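Local structure of fuculose-1-phosphate aldolase (Glaciozyma antarctica, 4XXF) at residues I115-S120 with Q179-L184; K124-L129 with Q205-A210. The protein is a member of the AraD-like class II aldolase and adducin family, built here as a tetramer with zinc bound. All coordinates share one frame; numbering follows the deposited sequence.

Contact 1 (I115-S120 with Q179-L184); sequences ICHSHS and QNHGLL. With ZN (zinc ion), chain B.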
loop_
_atom_site.group_PDB
_atom_site.type_symbol
_atom_site.label_atom_id
_atom_site.label_comp_id
_atom_site.label_asym_id
_atom_site.label_seq_id
_atom_site.Cartn_x
_atom_site.Cartn_y
_atom_site.Cartn_z
ATOM N N ILE A 115 25.166 -6.499 8.946
ATOM C CA ILE A 115 24.908 -5.112 8.566
ATOM C C ILE A 115 23.859 -5.101 7.471
ATOM O O ILE A 115 23.926 -5.907 6.547
ATOM C CB ILE A 115 26.216 -4.410 8.093
ATOM C CG1 ILE A 115 27.299 -4.469 9.179
ATOM C CG2 ILE A 115 25.940 -2.974 7.655
ATOM C CD1 ILE A 115 28.627 -3.914 8.739
ATOM N N CYS A 116 22.891 -4.186 7.590
ATOM C CA CYS A 116 21.813 -4.031 6.605
ATOM C C CYS A 116 21.790 -2.646 6.010
ATOM O O CYS A 116 21.804 -1.657 6.736
ATOM C CB CYS A 116 20.436 -4.280 7.228
ATOM S SG CYS A 116 20.173 -5.866 8.005
ATOM N N HIS A 117 21.700 -2.580 4.689
ATOM C CA HIS A 117 21.520 -1.322 4.003
ATOM C C HIS A 117 20.639 -1.514 2.775
ATOM O O HIS A 117 20.823 -2.448 2.007
ATOM C CB HIS A 117 22.868 -0.745 3.592
ATOM C CG HIS A 117 22.762 0.466 2.728
ATOM N ND1 HIS A 117 22.211 1.653 3.168
ATOM C CD2 HIS A 117 23.123 0.673 1.442
ATOM C CE1 HIS A 117 22.251 2.542 2.191
ATOM N NE2 HIS A 117 22.790 1.969 1.124
ATOM N N SER A 118 19.678 -0.619 2.594
ATOM C CA SER A 118 18.803 -0.652 1.437
ATOM C C SER A 118 18.233 0.734 1.267
ATOM O O SER A 118 18.128 1.481 2.242
ATOM C CB SER A 118 17.687 -1.684 1.637
ATOM O OG SER A 118 16.988 -1.951 0.436
ATOM N N HIS A 119 17.878 1.093 0.038
ATOM C CA HIS A 119 17.364 2.430 -0.241
ATOM C C HIS A 119 15.850 2.451 -0.103
ATOM O O HIS A 119 15.120 2.649 -1.065
ATOM C CB HIS A 119 17.813 2.878 -1.624
ATOM C CG HIS A 119 19.296 3.059 -1.733
ATOM N ND1 HIS A 119 19.900 3.593 -2.850
ATOM C CD2 HIS A 119 20.294 2.778 -0.860
ATOM C CE1 HIS A 119 21.210 3.624 -2.663
ATOM N NE2 HIS A 119 21.473 3.148 -1.461
ATOM N N SER A 120 15.400 2.236 1.119
ATOM C CA SER A 120 13.981 2.167 1.442
ATOM C C SER A 120 13.354 3.547 1.375
ATOM O O SER A 120 14.010 4.555 1.641
ATOM C CB SER A 120 13.783 1.540 2.821
ATOM O OG SER A 120 14.600 2.189 3.800
ATOM N N GLN A 179 22.589 11.113 5.209
ATOM C CA GLN A 179 21.891 12.196 4.529
ATOM C C GLN A 179 21.904 12.000 3.010
ATOM O O GLN A 179 22.934 11.631 2.422
ATOM C CB GLN A 179 22.514 13.544 4.895
ATOM C CG GLN A 179 21.748 14.738 4.382
ATOM C CD GLN A 179 22.435 16.023 4.750
ATOM O OE1 GLN A 179 22.605 16.329 5.931
ATOM N NE2 GLN A 179 22.848 16.777 3.749
ATOM N N ASN A 180 20.737 12.218 2.402
ATOM C CA ASN A 180 20.550 12.096 0.957
ATOM C C ASN A 180 20.818 10.694 0.437
ATOM O O ASN A 180 21.218 10.529 -0.710
ATOM C CB ASN A 180 21.451 13.069 0.187
ATOM C CG ASN A 180 21.313 14.508 0.656
ATOM O OD1 ASN A 180 22.283 15.104 1.142
ATOM N ND2 ASN A 180 20.124 15.082 0.501
ATOM N N HIS A 181 20.600 9.687 1.266
ATOM C CA HIS A 181 21.005 8.339 0.903
ATOM C C HIS A 181 20.006 7.341 1.465
ATOM O O HIS A 181 19.262 6.706 0.703
ATOM C CB HIS A 181 22.436 8.089 1.401
ATOM C CG HIS A 181 23.024 6.782 0.972
ATOM N ND1 HIS A 181 24.323 6.428 1.270
ATOM C CD2 HIS A 181 22.504 5.747 0.269
ATOM C CE1 HIS A 181 24.577 5.228 0.774
ATOM N NE2 HIS A 181 23.490 4.796 0.156
ATOM N N GLY A 182 19.956 7.227 2.787
ATOM C CA GLY A 182 19.039 6.288 3.406
ATOM C C GLY A 182 19.590 5.761 4.711
ATOM O O GLY A 182 20.346 6.444 5.396
ATOM N N LEU A 183 19.228 4.529 5.022
ATOM C CA LEU A 183 19.483 3.943 6.334
ATOM C C LEU A 183 20.498 2.820 6.292
ATOM O O LEU A 183 20.560 2.060 5.329
ATOM C CB LEU A 183 18.185 3.392 6.918
ATOM C CG LEU A 183 16.972 4.320 6.912
ATOM C CD1 LEU A 183 15.778 3.548 7.454
ATOM C CD2 LEU A 183 17.243 5.541 7.745
ATOM N N LEU A 184 21.254 2.682 7.373
ATOM C CA LEU A 184 22.096 1.510 7.573
ATOM C C LEU A 184 22.005 1.092 9.041
ATOM O O LEU A 184 22.035 1.949 9.936
ATOM C CB LEU A 184 23.542 1.813 7.165
ATOM C CG LEU A 184 24.585 0.706 7.345
ATOM C CD1 LEU A 184 25.690 0.855 6.325
ATOM C CD2 LEU A 184 25.197 0.722 8.740
HETATM ZN ZN ZN B . 23.397 2.873 -0.666
HETATM O O HOH W 1 16.857 3.848 3.427
HETATM O O HOH W 2 24.404 3.524 -2.300
HETATM O O HOH W 3 23.496 1.001 -1.757
HETATM O O HOH W 4 25.459 2.429 -0.068
#
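His117 and Leu183 meet between neighbouring antiparallel strands of the central sheet, and the imidazole shows how a metal ligand is held at both ends. Its CB passes 4.0 Å from Leu183 O, and CG, anti to the backbone N (chi1 173°), keeps close to the same oxygen. ND1 then donates to Leu183 O at 2.7 Å in a moderately bent bond (156°), reaching the carbonyl from above its plane. CE1 and CD2, on either side of NE2, lie 3.1 Å from the zinc ion that NE2 binds at 2.1 Å; CE1 also meets His181 NE2 at 3.3 Å. With one nitrogen spent on a backbone carbonyl and the other on metal, the rotation of the ring is fixed.

His119 and His181 each bring NE2 to the zinc at 2.1 Å, their planes almost perpendicular. His181 comes from the loop before Gly182, and three waters complete a six-coordinate site. Well away from the metal, water 1 gives hydrogens to Ser118 O and Ser120 OG and accepts one from Leu183 N, bridging the segments; Ser120 OG is also hydrogen-bonded to Glu201. Leu184 CD2 rests 3.9 Å from Ile115 CG2. Asp139 of the second subunit takes the ND1 hydrogen of His119, so the metal site is buttressed across an interface. Carbonyl and carboxylate acceptors behind the rings would be expected to make His117 and His119 more electron-rich ligands for the zinc.

Contact 2 (K124-L129 with Q205-A210); sequences KAFSSL and QVQLLA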
loop_
_atom_site.group_PDB
_atom_site.type_symbol
_atom_site.label_atom_id
_atom_site.label_comp_id
_atom_site.label_asym_id
_atom_site.label_seq_id
_atom_site.Cartn_x
_atom_site.Cartn_y
_atom_site.Cartn_z
ATOM N N LYS A 124 14.926 6.983 2.982
ATOM C CA LYS A 124 15.485 7.834 1.954
ATOM C C LYS A 124 14.868 9.239 2.000
ATOM O O LYS A 124 15.586 10.247 2.035
ATOM C CB LYS A 124 15.278 7.166 0.590
ATOM C CG LYS A 124 15.676 8.003 -0.580
ATOM C CD LYS A 124 15.834 7.174 -1.857
ATOM C CE LYS A 124 14.644 6.288 -2.133
ATOM N NZ LYS A 124 14.825 5.618 -3.455
ATOM N N ALA A 125 13.543 9.323 2.029
ATOM C CA ALA A 125 12.879 10.618 2.075
ATOM C C ALA A 125 13.246 11.385 3.337
ATOM O O ALA A 125 13.539 12.580 3.295
ATOM C CB ALA A 125 11.360 10.454 1.979
ATOM N N PHE A 126 13.240 10.707 4.479
ATOM C CA PHE A 126 13.587 11.405 5.706
ATOM C C PHE A 126 15.044 11.870 5.704
ATOM O O PHE A 126 15.363 12.958 6.184
ATOM C CB PHE A 126 13.304 10.537 6.937
ATOM C CG PHE A 126 13.566 11.265 8.219
ATOM C CD1 PHE A 126 12.747 12.323 8.584
ATOM C CD2 PHE A 126 14.669 10.965 9.012
ATOM C CE1 PHE A 126 12.989 13.044 9.737
ATOM C CE2 PHE A 126 14.918 11.679 10.182
ATOM C CZ PHE A 126 14.083 12.727 10.535
ATOM N N SER A 127 15.925 11.041 5.150
ATOM C CA SER A 127 17.347 11.396 5.114
ATOM C C SER A 127 17.616 12.634 4.267
ATOM O O SER A 127 18.656 13.270 4.432
ATOM C CB SER A 127 18.194 10.232 4.591
ATOM O OG SER A 127 18.161 10.155 3.166
ATOM N N SER A 128 16.710 12.981 3.353
ATOM C CA SER A 128 16.920 14.160 2.522
ATOM C C SER A 128 16.697 15.461 3.302
ATOM O O SER A 128 16.989 16.543 2.801
ATOM C CB SER A 128 16.010 14.124 1.283
ATOM O OG SER A 128 14.650 14.392 1.595
ATOM N N LEU A 129 16.189 15.359 4.527
ATOM C CA LEU A 129 15.944 16.536 5.363
ATOM C C LEU A 129 17.128 16.888 6.264
ATOM O O LEU A 129 17.163 17.968 6.836
ATOM C CB LEU A 129 14.694 16.308 6.229
ATOM C CG LEU A 129 13.391 16.016 5.489
ATOM C CD1 LEU A 129 12.312 15.677 6.511
ATOM C CD2 LEU A 129 12.967 17.187 4.621
ATOM N N GLN A 205 8.909 6.792 8.507
ATOM C CA GLN A 205 7.575 6.923 7.946
ATOM C C GLN A 205 6.663 7.723 8.865
ATOM O O GLN A 205 5.940 8.625 8.423
ATOM C CB GLN A 205 6.983 5.540 7.689
ATOM C CG GLN A 205 5.612 5.567 7.011
ATOM C CD GLN A 205 5.004 4.192 6.909
ATOM O OE1 GLN A 205 5.562 3.210 7.413
ATOM N NE2 GLN A 205 3.859 4.100 6.235
ATOM N N VAL A 206 6.705 7.385 10.149
ATOM C CA VAL A 206 5.904 8.051 11.166
ATOM C C VAL A 206 6.266 9.537 11.264
ATOM O O VAL A 206 5.379 10.393 11.317
ATOM C CB VAL A 206 6.083 7.351 12.533
ATOM C CG1 VAL A 206 5.600 8.231 13.662
ATOM C CG2 VAL A 206 5.354 6.003 12.529
ATOM N N GLN A 207 7.553 9.856 11.268
ATOM C CA GLN A 207 7.952 11.253 11.375
ATOM C C GLN A 207 7.519 12.052 10.142
ATOM O O GLN A 207 7.077 13.190 10.282
ATOM C CB GLN A 207 9.465 11.401 11.587
ATOM C CG GLN A 207 9.877 12.886 11.695
ATOM C CD GLN A 207 11.145 13.144 12.477
ATOM O OE1 GLN A 207 11.786 12.229 13.012
ATOM N NE2 GLN A 207 11.523 14.410 12.534
ATOM N N LEU A 208 7.642 11.470 8.948
ATOM C CA LEU A 208 7.199 12.162 7.728
ATOM C C LEU A 208 5.691 12.448 7.783
ATOM O O LEU A 208 5.239 13.532 7.409
ATOM C CB LEU A 208 7.551 11.345 6.478
ATOM C CG LEU A 208 9.050 11.247 6.187
ATOM C CD1 LEU A 208 9.344 10.098 5.232
ATOM C CD2 LEU A 208 9.591 12.572 5.646
ATOM N N LEU A 209 4.914 11.480 8.263
ATOM C CA LEU A 209 3.459 11.651 8.421
ATOM C C LEU A 209 3.120 12.751 9.421
ATOM O O LEU A 209 2.326 13.648 9.153
ATOM C CB LEU A 209 2.810 10.351 8.890
ATOM C CG LEU A 209 2.636 9.251 7.842
ATOM C CD1 LEU A 209 2.413 7.904 8.517
ATOM C CD2 LEU A 209 1.463 9.586 6.916
ATOM N N ALA A 210 3.734 12.677 10.594
ATOM C CA ALA A 210 3.407 13.587 11.676
ATOM C C ALA A 210 3.908 15.003 11.394
ATOM O O ALA A 210 3.184 15.974 11.634
ATOM C CB ALA A 210 3.979 13.061 12.997
#
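Phe126 and Gln207 both set CG anti to the backbone N (chi1 -176° and 180°), and these torsions carry the phenyl ring and the extended glutamine chain into each other between two helices. CE1 and CZ of the ring meet the amide obliquely: Phe126 CE1 lies 3.3 Å from Gln207 CD, while Phe126 CZ approaches Gln207 OE1 at 3.4 Å. The two planes are turned 48° apart, without stacking. The amide is anchored at both of its polar atoms, since OE1 accepts from Ala134 N and NE2 donates to Asp211 OD2 one turn further along its own helix. Such a grip would hold it steady against the ring.

Leu208 fills the neighbouring ground with its forked end. One branch, CD1, touches Ala125 CB at 3.8 Å; the other, CD2, comes near the plane of the Phe126 ring at its edge and reaches Leu129 CD1 at 4.2 Å. No hydrogen bond crosses between the segments, and their cohesion is apolar and van der Waals. Within 124-129, Ser128 OG donates to Ala125 O at 2.7 Å, an oxygen that Ser128 N also engages. Beyond Leu208 and Leu129 lie Ala213 and Gln215 of the second subunit. This is helix-to-helix packing in the AraD-like fold of class II aldolases, joining helix 121-127 to the long helix 190-213 at the interfaces with two neighbouring subunits.

In the fold
Both contacts are buried: the centre of contact 1 lies about 9 Å from the centre of the chain and that of contact 2 about 19 Å, the second being buried partly by neighbouring subunits. They share two successive chain passages, strand 114-118 leading into helix 121-127 and strand 182-187 into helix 190-213, so one pairing of strands is followed by a pairing of helices. Polar coordination chemistry dominates the first, apolar contact the second. Ser127 joins them directly, its O and OG probably accepting from Asn180 N and His181 N, the latter in the backbone of a zinc ligand. The second subunit reaches both, where its Asp139 also forms a salt bridge with Lys124.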